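Local structure of L-glyceraldehyde 3-phosphate reductase (Clostridium beijerinckii, 6HG6) at residues K2-Y10 with D84-L92; E47-I57 with A299-V309. The protein is an NADPH-binding aldo-keto reductase with a TIM-barrel fold that probably reduces aldehydes such as furfural to less toxic products. One frame throughout, in Å; residues are numbered along the deposited sequence.

Contact 1: residues K2-Y10 with D84-L92; sequences KYQASKNRY and DLATYRDEL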
loop_
_atom_site.group_PDB
_atom_site.type_symbol
_atom_site.label_atom_id
_atom_site.label_comp_id
_atom_site.label_asym_id
_atom_site.label_seq_id
_atom_site.Cartn_x
_atom_site.Cartn_y
_atom_site.Cartn_z
ATOM N N LYS A 2 -27.727 5.585 -2.984
ATOM C CA LYS A 2 -27.972 4.443 -3.933
ATOM C C LYS A 2 -26.998 3.304 -3.604
ATOM O O LYS A 2 -27.467 2.154 -3.507
ATOM C CB LYS A 2 -27.761 4.841 -5.394
ATOM C CG LYS A 2 -28.370 3.893 -6.415
ATOM C CD LYS A 2 -29.865 4.138 -6.584
ATOM C CE LYS A 2 -30.434 3.621 -7.885
ATOM N NZ LYS A 2 -30.696 2.165 -7.812
ATOM N N TYR A 3 -25.696 3.588 -3.459
ATOM C CA TYR A 3 -24.718 2.536 -3.070
ATOM C C TYR A 3 -24.991 2.133 -1.625
ATOM O O TYR A 3 -25.059 2.984 -0.775
ATOM C CB TYR A 3 -23.257 2.965 -3.122
ATOM C CG TYR A 3 -22.293 1.978 -2.492
ATOM C CD1 TYR A 3 -22.155 0.687 -2.987
ATOM C CD2 TYR A 3 -21.535 2.324 -1.388
ATOM C CE1 TYR A 3 -21.244 -0.204 -2.442
ATOM C CE2 TYR A 3 -20.632 1.438 -0.817
ATOM C CZ TYR A 3 -20.489 0.171 -1.346
ATOM O OH TYR A 3 -19.588 -0.697 -0.796
ATOM N N GLN A 4 -25.135 0.846 -1.383
ATOM C CA GLN A 4 -25.291 0.285 -0.018
ATOM C C GLN A 4 -24.293 -0.854 0.063
ATOM O O GLN A 4 -24.368 -1.767 -0.764
ATOM C CB GLN A 4 -26.694 -0.245 0.246
ATOM C CG GLN A 4 -27.771 0.826 0.311
ATOM C CD GLN A 4 -29.102 0.160 0.575
ATOM O OE1 GLN A 4 -29.989 0.137 -0.289
ATOM N NE2 GLN A 4 -29.209 -0.490 1.731
ATOM N N ALA A 5 -23.361 -0.728 0.990
ATOM C CA ALA A 5 -22.264 -1.689 1.147
ATOM C C ALA A 5 -22.890 -3.051 1.396
ATOM O O ALA A 5 -23.979 -3.127 1.990
ATOM C CB ALA A 5 -21.351 -1.279 2.254
ATOM N N SER A 6 -22.282 -4.067 0.807
ATOM C CA SER A 6 -22.718 -5.460 0.959
ATOM C C SER A 6 -22.777 -5.833 2.448
ATOM O O SER A 6 -21.785 -5.641 3.133
ATOM C CB SER A 6 -21.783 -6.360 0.245
ATOM O OG SER A 6 -22.145 -7.696 0.518
ATOM N N LYS A 7 -23.872 -6.439 2.890
ATOM C CA LYS A 7 -23.998 -6.945 4.275
ATOM C C LYS A 7 -22.993 -8.086 4.512
ATOM O O LYS A 7 -22.661 -8.337 5.662
ATOM C CB LYS A 7 -25.426 -7.430 4.532
ATOM C CG LYS A 7 -26.499 -6.348 4.669
ATOM C CD LYS A 7 -26.121 -5.119 5.524
ATOM C CE LYS A 7 -27.219 -4.574 6.422
ATOM N NZ LYS A 7 -28.576 -4.751 5.846
ATOM N N ASN A 8 -22.473 -8.720 3.467
ATOM C CA ASN A 8 -21.514 -9.851 3.587
ATOM C C ASN A 8 -20.065 -9.365 3.537
ATOM O O ASN A 8 -19.169 -10.198 3.522
ATOM C CB ASN A 8 -21.738 -10.859 2.454
ATOM C CG ASN A 8 -23.102 -11.505 2.503
ATOM O OD1 ASN A 8 -23.650 -11.773 3.576
ATOM N ND2 ASN A 8 -23.650 -11.807 1.338
ATOM N N ARG A 9 -19.801 -8.063 3.557
ATOM C CA ARG A 9 -18.436 -7.553 3.275
ATOM C C ARG A 9 -17.404 -7.980 4.317
ATOM O O ARG A 9 -16.250 -8.001 3.955
ATOM C CB ARG A 9 -18.460 -6.044 3.089
ATOM C CG ARG A 9 -18.821 -5.291 4.352
ATOM C CD ARG A 9 -18.966 -3.830 4.053
ATOM N NE ARG A 9 -19.393 -3.040 5.190
ATOM C CZ ARG A 9 -20.640 -2.913 5.601
ATOM N NH1 ARG A 9 -21.637 -3.587 5.053
ATOM N NH2 ARG A 9 -20.887 -2.148 6.635
ATOM N N TYR A 10 -17.778 -8.409 5.529
ATOM C CA TYR A 10 -16.766 -8.836 6.521
ATOM C C TYR A 10 -16.732 -10.361 6.639
ATOM O O TYR A 10 -16.034 -10.855 7.498
ATOM C CB TYR A 10 -17.029 -8.154 7.867
ATOM C CG TYR A 10 -16.995 -6.652 7.793
ATOM C CD1 TYR A 10 -15.861 -6.030 7.326
ATOM C CD2 TYR A 10 -18.074 -5.852 8.151
ATOM C CE1 TYR A 10 -15.766 -4.659 7.201
ATOM C CE2 TYR A 10 -18.004 -4.472 8.017
ATOM C CZ TYR A 10 -16.852 -3.869 7.542
ATOM O OH TYR A 10 -16.660 -2.532 7.399
ATOM N N ASP A 84 -21.022 8.952 -1.726
ATOM C CA ASP A 84 -21.466 7.591 -1.349
ATOM C C ASP A 84 -20.719 6.995 -0.160
ATOM O O ASP A 84 -21.357 6.222 0.558
ATOM C CB ASP A 84 -21.268 6.652 -2.533
ATOM C CG ASP A 84 -22.293 6.870 -3.641
ATOM O OD1 ASP A 84 -23.509 6.452 -3.441
ATOM O OD2 ASP A 84 -21.898 7.502 -4.684
ATOM N N LEU A 85 -19.417 7.186 -0.036
ATOM C CA LEU A 85 -18.657 6.403 0.972
ATOM C C LEU A 85 -18.529 7.111 2.320
ATOM O O LEU A 85 -18.151 6.397 3.267
ATOM C CB LEU A 85 -17.256 6.101 0.460
ATOM C CG LEU A 85 -17.081 4.917 -0.463
ATOM C CD1 LEU A 85 -15.581 4.671 -0.613
ATOM C CD2 LEU A 85 -17.797 3.681 0.056
ATOM N N ALA A 86 -18.800 8.420 2.418
ATOM C CA ALA A 86 -18.658 9.173 3.696
ATOM C C ALA A 86 -19.482 8.472 4.790
ATOM O O ALA A 86 -19.052 8.513 5.955
ATOM C CB ALA A 86 -19.073 10.621 3.543
ATOM N N THR A 87 -20.606 7.869 4.427
ATOM C CA THR A 87 -21.490 7.090 5.318
ATOM C C THR A 87 -20.660 6.051 6.101
ATOM O O THR A 87 -20.993 5.688 7.267
ATOM C CB THR A 87 -22.502 6.351 4.436
ATOM O OG1 THR A 87 -23.204 7.363 3.704
ATOM C CG2 THR A 87 -23.462 5.464 5.192
ATOM N N TYR A 88 -19.646 5.501 5.454
ATOM C CA TYR A 88 -18.819 4.390 5.970
ATOM C C TYR A 88 -17.457 4.873 6.415
ATOM O O TYR A 88 -16.551 4.034 6.562
ATOM C CB TYR A 88 -18.671 3.340 4.865
ATOM C CG TYR A 88 -19.994 2.802 4.406
ATOM C CD1 TYR A 88 -20.709 1.896 5.170
ATOM C CD2 TYR A 88 -20.542 3.182 3.185
ATOM C CE1 TYR A 88 -21.929 1.389 4.742
ATOM C CE2 TYR A 88 -21.763 2.687 2.746
ATOM C CZ TYR A 88 -22.466 1.792 3.520
ATOM O OH TYR A 88 -23.669 1.290 3.072
ATOM N N ARG A 89 -17.269 6.172 6.597
ATOM C CA ARG A 89 -15.893 6.677 6.831
ATOM C C ARG A 89 -15.262 6.031 8.070
ATOM O O ARG A 89 -14.022 5.793 8.053
ATOM C CB ARG A 89 -15.850 8.203 6.892
ATOM C CG ARG A 89 -14.446 8.775 6.840
ATOM C CD ARG A 89 -13.915 8.996 8.220
ATOM N NE ARG A 89 -12.517 9.444 8.134
ATOM C CZ ARG A 89 -11.453 8.651 7.992
ATOM N NH1 ARG A 89 -11.590 7.343 7.865
ATOM N NH2 ARG A 89 -10.239 9.167 7.951
ATOM N N ASP A 90 -16.055 5.726 9.097
ATOM C CA ASP A 90 -15.455 5.166 10.335
ATOM C C ASP A 90 -15.132 3.669 10.159
ATOM O O ASP A 90 -14.593 3.073 11.064
ATOM C CB ASP A 90 -16.341 5.491 11.522
ATOM C CG ASP A 90 -16.321 6.962 11.882
ATOM O OD1 ASP A 90 -15.468 7.697 11.381
ATOM O OD2 ASP A 90 -17.208 7.356 12.677
ATOM N N GLU A 91 -15.538 3.076 9.050
ATOM C CA GLU A 91 -15.172 1.702 8.688
ATOM C C GLU A 91 -13.985 1.716 7.736
ATOM O O GLU A 91 -13.601 0.603 7.310
ATOM C CB GLU A 91 -16.374 1.022 8.062
ATOM C CG GLU A 91 -17.402 0.603 9.076
ATOM C CD GLU A 91 -18.671 0.087 8.438
ATOM O OE1 GLU A 91 -18.622 -0.976 7.814
ATOM O OE2 GLU A 91 -19.688 0.805 8.541
ATOM N N LEU A 92 -13.455 2.878 7.362
ATOM C CA LEU A 92 -12.370 2.920 6.356
ATOM C C LEU A 92 -11.081 3.397 6.985
ATOM O O LEU A 92 -11.121 4.226 7.866
ATOM C CB LEU A 92 -12.744 3.852 5.207
ATOM C CG LEU A 92 -13.985 3.464 4.427
ATOM C CD1 LEU A 92 -14.292 4.504 3.371
ATOM C CD2 LEU A 92 -13.845 2.089 3.810
HETATM O O HOH W 1 -14.407 -1.693 8.730
#
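The ring of Tyr88 carries the methyl group of Ala5 on one face, with Ala5 CB 3.5 Å from Tyr88 CZ, and Thr87 CG2 on the other face. Glu91 OE2 lies at its edge, in the ring plane. The Arg9 guanidinium has Ala5 CB and Tyr88 CE1 over the same face and the Glu91 carboxylate at its edge. Tyr10 has Arg9 CG over the centre of one face of its ring and Glu91 OE1 at the edge. The Tyr3 ring meets Asp84 O at its edge and has Ala5 N over one face, toward the rim.

This is the N-terminal extension of a TIM barrel. It lies on the outside, against the end of helix 72-85 and the 3-10 turns after it. Tyr3 CE2 touches Leu85 CD2 at 3.7 Å and Tyr88 CE2 at 3.9 Å. Tyr3 CG stands anti to the backbone N (chi1 170°), and the ring leans toward helix 42-54. There its hydroxyl bonds to Asp54 and its ring stacks on Phe50.

Ala5 N donates an almost straight bond to Tyr88 OH (2.9 Å, 167°). Arg9 NH1 donates to Ser6 O, which fixes the guanidinium from its own segment. Ser6 OG accepts from Asn8 N in an ST turn.

Glu91 OE1 takes bonds from Arg9 NH2 and Tyr10 OH, plus a weak one from Arg9 NE. Arg9 NH2 reaches the syn lone pair of Glu91 OE1 at 2.8 Å, in a salt bridge lying in the guanidinium plane. Tyr10 OH donates to the anti lone pair of Glu91 OE1 at 2.5 Å. A water donates to both Tyr10 OH (2.7 Å) and Glu91 O (2.8 Å).

Contact 2: residues E47-I57 with A299-V309; sequences ELCFTAFDNGI and ASKPSQIIENV. With NDP (NADPH dihydro-nicotinamide-adenine-dinucleotide phosphate), chain B.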
loop_
_atom_site.group_PDB
_atom_site.type_symbol
_atom_site.label_atom_id
_atom_site.label_comp_id
_atom_site.label_asym_id
_atom_site.label_seq_id
_atom_site.Cartn_x
_atom_site.Cartn_y
_atom_site.Cartn_z
ATOM N N GLU A 47 -17.099 2.305 -8.973
ATOM C CA GLU A 47 -17.332 0.844 -8.991
ATOM C C GLU A 47 -16.121 0.132 -8.422
ATOM O O GLU A 47 -16.308 -0.890 -7.728
ATOM C CB GLU A 47 -17.700 0.344 -10.390
ATOM C CG GLU A 47 -19.078 0.789 -10.767
ATOM C CD GLU A 47 -20.176 0.337 -9.805
ATOM O OE1 GLU A 47 -20.143 -0.848 -9.399
ATOM O OE2 GLU A 47 -21.057 1.184 -9.447
ATOM N N LEU A 48 -14.916 0.633 -8.661
ATOM C CA LEU A 48 -13.710 -0.041 -8.123
ATOM C C LEU A 48 -13.727 0.069 -6.592
ATOM O O LEU A 48 -13.485 -0.947 -5.915
ATOM C CB LEU A 48 -12.421 0.573 -8.681
ATOM C CG LEU A 48 -12.096 0.233 -10.123
ATOM C CD1 LEU A 48 -10.852 1.003 -10.578
ATOM C CD2 LEU A 48 -11.880 -1.250 -10.263
ATOM N N CYS A 49 -14.034 1.241 -6.071
ATOM C CA CYS A 49 -14.077 1.472 -4.605
ATOM C C CYS A 49 -15.181 0.628 -3.973
ATOM O O CYS A 49 -14.914 0.015 -2.958
ATOM C CB CYS A 49 -14.268 2.940 -4.286
ATOM S SG CYS A 49 -12.777 3.893 -4.676
ATOM N N PHE A 50 -16.370 0.645 -4.548
ATOM C CA PHE A 50 -17.532 -0.104 -4.061
ATOM C C PHE A 50 -17.182 -1.592 -4.077
ATOM O O PHE A 50 -17.506 -2.305 -3.106
ATOM C CB PHE A 50 -18.767 0.164 -4.920
ATOM C CG PHE A 50 -19.232 1.601 -4.929
ATOM C CD1 PHE A 50 -18.914 2.479 -3.906
ATOM C CD2 PHE A 50 -20.146 2.003 -5.895
ATOM C CE1 PHE A 50 -19.357 3.797 -3.931
ATOM C CE2 PHE A 50 -20.628 3.302 -5.896
ATOM C CZ PHE A 50 -20.255 4.180 -4.903
ATOM N N THR A 51 -16.584 -2.083 -5.167
ATOM C CA THR A 51 -16.196 -3.508 -5.262
ATOM C C THR A 51 -15.201 -3.829 -4.145
ATOM O O THR A 51 -15.390 -4.835 -3.471
ATOM C CB THR A 51 -15.620 -3.854 -6.638
ATOM O OG1 THR A 51 -16.631 -3.511 -7.583
ATOM C CG2 THR A 51 -15.255 -5.311 -6.729
ATOM N N ALA A 52 -14.216 -2.971 -3.909
ATOM C CA ALA A 52 -13.183 -3.187 -2.889
ATOM C C ALA A 52 -13.863 -3.334 -1.515
ATOM O O ALA A 52 -13.667 -4.351 -0.827
ATOM C CB ALA A 52 -12.215 -2.050 -2.886
ATOM N N PHE A 53 -14.675 -2.352 -1.148
ATOM C CA PHE A 53 -15.324 -2.328 0.185
ATOM C C PHE A 53 -16.296 -3.496 0.311
ATOM O O PHE A 53 -16.368 -4.097 1.394
ATOM C CB PHE A 53 -15.982 -0.974 0.435
ATOM C CG PHE A 53 -16.482 -0.768 1.845
ATOM C CD1 PHE A 53 -15.611 -0.900 2.905
ATOM C CD2 PHE A 53 -17.784 -0.377 2.089
ATOM C CE1 PHE A 53 -16.057 -0.752 4.224
ATOM C CE2 PHE A 53 -18.239 -0.210 3.390
ATOM C CZ PHE A 53 -17.370 -0.393 4.453
ATOM N N ASP A 54 -17.048 -3.830 -0.741
ATOM C CA ASP A 54 -18.032 -4.931 -0.680
ATOM C C ASP A 54 -17.331 -6.260 -0.393
ATOM O O ASP A 54 -18.021 -7.172 0.035
ATOM C CB ASP A 54 -18.847 -5.034 -1.967
ATOM C CG ASP A 54 -19.964 -4.016 -2.092
ATOM O OD1 ASP A 54 -20.206 -3.280 -1.144
ATOM O OD2 ASP A 54 -20.654 -4.068 -3.141
ATOM N N ASN A 55 -16.033 -6.366 -0.724
ATOM C CA ASN A 55 -15.207 -7.596 -0.550
ATOM C C ASN A 55 -14.326 -7.486 0.696
ATOM O O ASN A 55 -13.405 -8.307 0.857
ATOM C CB ASN A 55 -14.399 -7.854 -1.817
ATOM C CG ASN A 55 -15.316 -8.375 -2.893
ATOM O OD1 ASN A 55 -15.796 -7.616 -3.739
ATOM N ND2 ASN A 55 -15.697 -9.620 -2.781
ATOM N N GLY A 56 -14.599 -6.500 1.553
ATOM C CA GLY A 56 -13.938 -6.354 2.864
ATOM C C GLY A 56 -12.658 -5.590 2.834
ATOM O O GLY A 56 -12.028 -5.492 3.892
ATOM N N ILE A 57 -12.297 -4.971 1.706
ATOM C CA ILE A 57 -11.113 -4.090 1.648
ATOM C C ILE A 57 -11.504 -2.768 2.314
ATOM O O ILE A 57 -12.289 -1.994 1.746
ATOM C CB ILE A 57 -10.565 -3.907 0.238
ATOM C CG1 ILE A 57 -10.204 -5.282 -0.318
ATOM C CG2 ILE A 57 -9.375 -3.009 0.320
ATOM C CD1 ILE A 57 -9.895 -5.269 -1.810
ATOM N N ALA A 299 -6.176 -1.776 -9.491
ATOM C CA ALA A 299 -7.087 -2.390 -10.464
ATOM C C ALA A 299 -7.592 -1.341 -11.443
ATOM O O ALA A 299 -7.695 -0.188 -11.045
ATOM C CB ALA A 299 -8.236 -3.023 -9.748
ATOM N N SER A 300 -7.854 -1.748 -12.684
ATOM C CA SER A 300 -8.536 -0.925 -13.716
ATOM C C SER A 300 -9.989 -1.389 -13.822
ATOM O O SER A 300 -10.829 -0.643 -14.344
ATOM C CB SER A 300 -7.828 -0.984 -15.068
ATOM O OG SER A 300 -7.634 -2.320 -15.487
ATOM N N LYS A 301 -10.290 -2.608 -13.370
ATOM C CA LYS A 301 -11.655 -3.156 -13.520
ATOM C C LYS A 301 -11.985 -4.004 -12.290
ATOM O O LYS A 301 -11.097 -4.579 -11.664
ATOM C CB LYS A 301 -11.791 -3.850 -14.876
ATOM C CG LYS A 301 -10.916 -5.069 -15.089
ATOM C CD LYS A 301 -10.964 -5.566 -16.535
ATOM C CE LYS A 301 -10.243 -6.881 -16.741
ATOM N NZ LYS A 301 -10.033 -7.162 -18.181
ATOM N N PRO A 302 -13.276 -4.021 -11.893
ATOM C CA PRO A 302 -13.740 -4.744 -10.697
ATOM C C PRO A 302 -13.359 -6.232 -10.664
ATOM O O PRO A 302 -12.993 -6.718 -9.606
ATOM C CB PRO A 302 -15.270 -4.636 -10.782
ATOM C CG PRO A 302 -15.473 -3.317 -11.535
ATOM C CD PRO A 302 -14.388 -3.356 -12.595
ATOM N N SER A 303 -13.335 -6.896 -11.813
ATOM C CA SER A 303 -13.019 -8.345 -11.878
ATOM C C SER A 303 -11.632 -8.592 -11.272
ATOM O O SER A 303 -11.427 -9.682 -10.722
ATOM C CB SER A 303 -13.116 -8.890 -13.291
ATOM O OG SER A 303 -12.245 -8.179 -14.156
ATOM N N GLN A 304 -10.694 -7.642 -11.371
ATOM C CA GLN A 304 -9.334 -7.842 -10.820
ATOM C C GLN A 304 -9.394 -7.866 -9.301
ATOM O O GLN A 304 -8.675 -8.665 -8.702
ATOM C CB GLN A 304 -8.346 -6.802 -11.314
ATOM C CG GLN A 304 -8.114 -6.958 -12.809
ATOM C CD GLN A 304 -7.390 -5.775 -13.393
ATOM O OE1 GLN A 304 -7.427 -4.684 -12.832
ATOM N NE2 GLN A 304 -6.802 -5.982 -14.564
ATOM N N ILE A 305 -10.229 -7.026 -8.693
ATOM C CA ILE A 305 -10.388 -7.053 -7.223
ATOM C C ILE A 305 -10.951 -8.429 -6.830
ATOM O O ILE A 305 -10.418 -9.062 -5.920
ATOM C CB ILE A 305 -11.283 -5.886 -6.790
ATOM C CG1 ILE A 305 -10.607 -4.568 -7.175
ATOM C CG2 ILE A 305 -11.562 -5.954 -5.295
ATOM C CD1 ILE A 305 -11.385 -3.324 -6.830
ATOM N N ILE A 306 -12.039 -8.818 -7.453
ATOM C CA ILE A 306 -12.766 -10.069 -7.120
ATOM C C ILE A 306 -11.815 -11.271 -7.260
ATOM O O ILE A 306 -11.803 -12.098 -6.358
ATOM C CB ILE A 306 -14.038 -10.135 -7.983
ATOM C CG1 ILE A 306 -14.993 -9.023 -7.545
ATOM C CG2 ILE A 306 -14.685 -11.503 -7.891
ATOM C CD1 ILE A 306 -16.123 -8.724 -8.497
ATOM N N GLU A 307 -10.999 -11.361 -8.312
ATOM C CA GLU A 307 -10.005 -12.471 -8.431
ATOM C C GLU A 307 -8.980 -12.360 -7.290
ATOM O O GLU A 307 -8.569 -13.363 -6.725
ATOM C CB GLU A 307 -9.264 -12.410 -9.773
ATOM C CG GLU A 307 -7.988 -13.265 -9.812
ATOM C CD GLU A 307 -7.361 -13.526 -11.185
ATOM O OE1 GLU A 307 -8.091 -14.060 -12.100
ATOM O OE2 GLU A 307 -6.125 -13.193 -11.343
ATOM N N ASN A 308 -8.514 -11.180 -6.991
ATOM C CA ASN A 308 -7.351 -11.045 -6.089
ATOM C C ASN A 308 -7.733 -11.345 -4.641
ATOM O O ASN A 308 -6.841 -11.760 -3.919
ATOM C CB ASN A 308 -6.729 -9.654 -6.145
ATOM C CG ASN A 308 -6.005 -9.350 -7.433
ATOM O OD1 ASN A 308 -5.838 -10.235 -8.289
ATOM N ND2 ASN A 308 -5.607 -8.081 -7.566
ATOM N N VAL A 309 -8.989 -11.153 -4.227
ATOM C CA VAL A 309 -9.310 -11.256 -2.769
ATOM C C VAL A 309 -9.316 -12.727 -2.329
ATOM O O VAL A 309 -9.216 -12.938 -1.126
ATOM C CB VAL A 309 -10.577 -10.500 -2.334
ATOM C CG1 VAL A 309 -10.334 -8.991 -2.385
ATOM C CG2 VAL A 309 -11.834 -10.912 -3.075
HETATM P PA NDP B . 0.108 -4.146 -8.384
HETATM O O1A NDP B . 1.526 -4.607 -8.434
HETATM O O2A NDP B . -0.983 -4.853 -7.645
HETATM O O5B NDP B . -0.402 -3.807 -9.872
HETATM C C5B NDP B . -1.769 -3.357 -10.071
HETATM C C4B NDP B . -2.132 -3.491 -11.526
HETATM O O4B NDP B . -1.916 -4.871 -11.919
HETATM C C3B NDP B . -3.588 -3.189 -11.907
HETATM O O3B NDP B . -3.826 -1.816 -12.205
HETATM C C2B NDP B . -3.756 -4.065 -13.142
HETATM O O2B NDP B . -3.138 -3.381 -14.228
HETATM C C1B NDP B . -2.947 -5.303 -12.774
HETATM N N9A NDP B . -3.676 -6.349 -12.067
HETATM C C8A NDP B . -4.210 -6.289 -10.803
HETATM N N7A NDP B . -4.759 -7.412 -10.414
HETATM C C5A NDP B . -4.576 -8.272 -11.487
HETATM C C6A NDP B . -4.934 -9.619 -11.696
HETATM N N6A NDP B . -5.576 -10.358 -10.795
HETATM N N1A NDP B . -4.590 -10.185 -12.882
HETATM C C2A NDP B . -3.942 -9.434 -13.783
HETATM N N3A NDP B . -3.548 -8.165 -13.693
HETATM C C4A NDP B . -3.897 -7.632 -12.508
HETATM O O3 NDP B . 0.104 -2.683 -7.696
HETATM P PN NDP B . 0.567 -1.215 -8.135
HETATM O O1N NDP B . -0.553 -0.618 -8.920
HETATM O O2N NDP B . 1.952 -1.222 -8.698
HETATM O O5D NDP B . 0.628 -0.503 -6.689
HETATM C C5D NDP B . -0.485 -0.723 -5.783
HETATM C C4D NDP B . -0.573 0.436 -4.818
HETATM O O4D NDP B . 0.645 0.512 -4.055
HETATM C C3D NDP B . -0.681 1.830 -5.432
HETATM O O3D NDP B . -2.007 2.079 -5.878
HETATM C C2D NDP B . -0.249 2.682 -4.232
HETATM O O2D NDP B . -1.313 2.825 -3.329
HETATM C C1D NDP B . 0.872 1.845 -3.623
HETATM N N1N NDP B . 2.216 2.281 -4.078
HETATM C C2N NDP B . 3.069 2.893 -3.192
HETATM C C3N NDP B . 4.194 3.559 -3.594
HETATM C C7N NDP B . 5.071 4.208 -2.556
HETATM O O7N NDP B . 4.725 4.244 -1.360
HETATM N N7N NDP B . 6.205 4.759 -2.988
HETATM C C4N NDP B . 4.486 3.594 -5.069
HETATM C C5N NDP B . 3.620 2.736 -5.905
HETATM C C6N NDP B . 2.607 2.075 -5.388
HETATM P P2B NDP B . -3.766 -3.610 -15.700
HETATM O O1X NDP B . -5.244 -3.945 -15.672
HETATM O O2X NDP B . -3.497 -2.299 -16.422
HETATM O O3X NDP B . -2.919 -4.758 -16.230
#
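Helix 42-54 follows the first strand of the TIM barrel and helix 302-308 follows the eighth, so the two meet where the barrel closes. The short segments run nearly parallel, at 16°, with axes 9.2 Å apart.

No hydrogen bond joins them; the seam is apolar. Leu48 reaches the start of helix 302-308. Leu48 CD2 lies against the backbone at Lys301 C (3.4 Å) and close to the Pro302 ring. Ile305 CD1 meets Leu48 O and Ala52 CB, while Ile305 CG2 lies 3.9 Å from Ile57 CD1. Ile57 CD1 also touches Val309 CG1 at 3.8 Å. The Thr51 hydroxyl lies beside the backbone N (chi1 -58°) and donates to Glu47 O, which leaves CG2 to pack on Ile306 CG1. A Schellman motif at Gly56 ends helix 42-54 and brings Ile57 into the seam. Phe30 of strand 28-31 touches Ala299, Ile305 and Ile57.

The other side of 299-309 holds NADPH. Ser300 OG and Gln304 NE2 both donate to O1X of the 2'-phosphate, at 2.9 and 2.8 Å. Gln304 OE1 accepts from Ser300 N. Asn308 uses both ends of its amide: OD1 accepts from N6A, and Asn308 ND2 donates to N7A at 3.0 Å. Glu307 OE2 takes a nearly straight bond from N6A (176°). Recognition of the 2'-phosphate and adenine after the last barrel strand is typical of the NADPH site of aldo-keto reductases.

Overall arrangement
Helix 42-54 links the two contacts. Contact 2 uses the side of it that faces helix 302-308. In contact 1 the N-terminal segment 2-10 lies against other parts of the same helix, chiefly Phe50, Phe53 and Asp54. Asp54 OD1 probably also accepts from Ser6 N, which ties segment 2-10 to the helix. The centres are about 13 Å apart. Contact 1 is a surface contact and relies on aromatic rings, a salt bridge and a bridging water. Contact 2 is partly buried; its helices meet through aliphatic groups and no hydrogen bond crosses between them; the polar side chains of 299-309 serve the cofactor on the other side. Contact 1 lies away from the NADPH site.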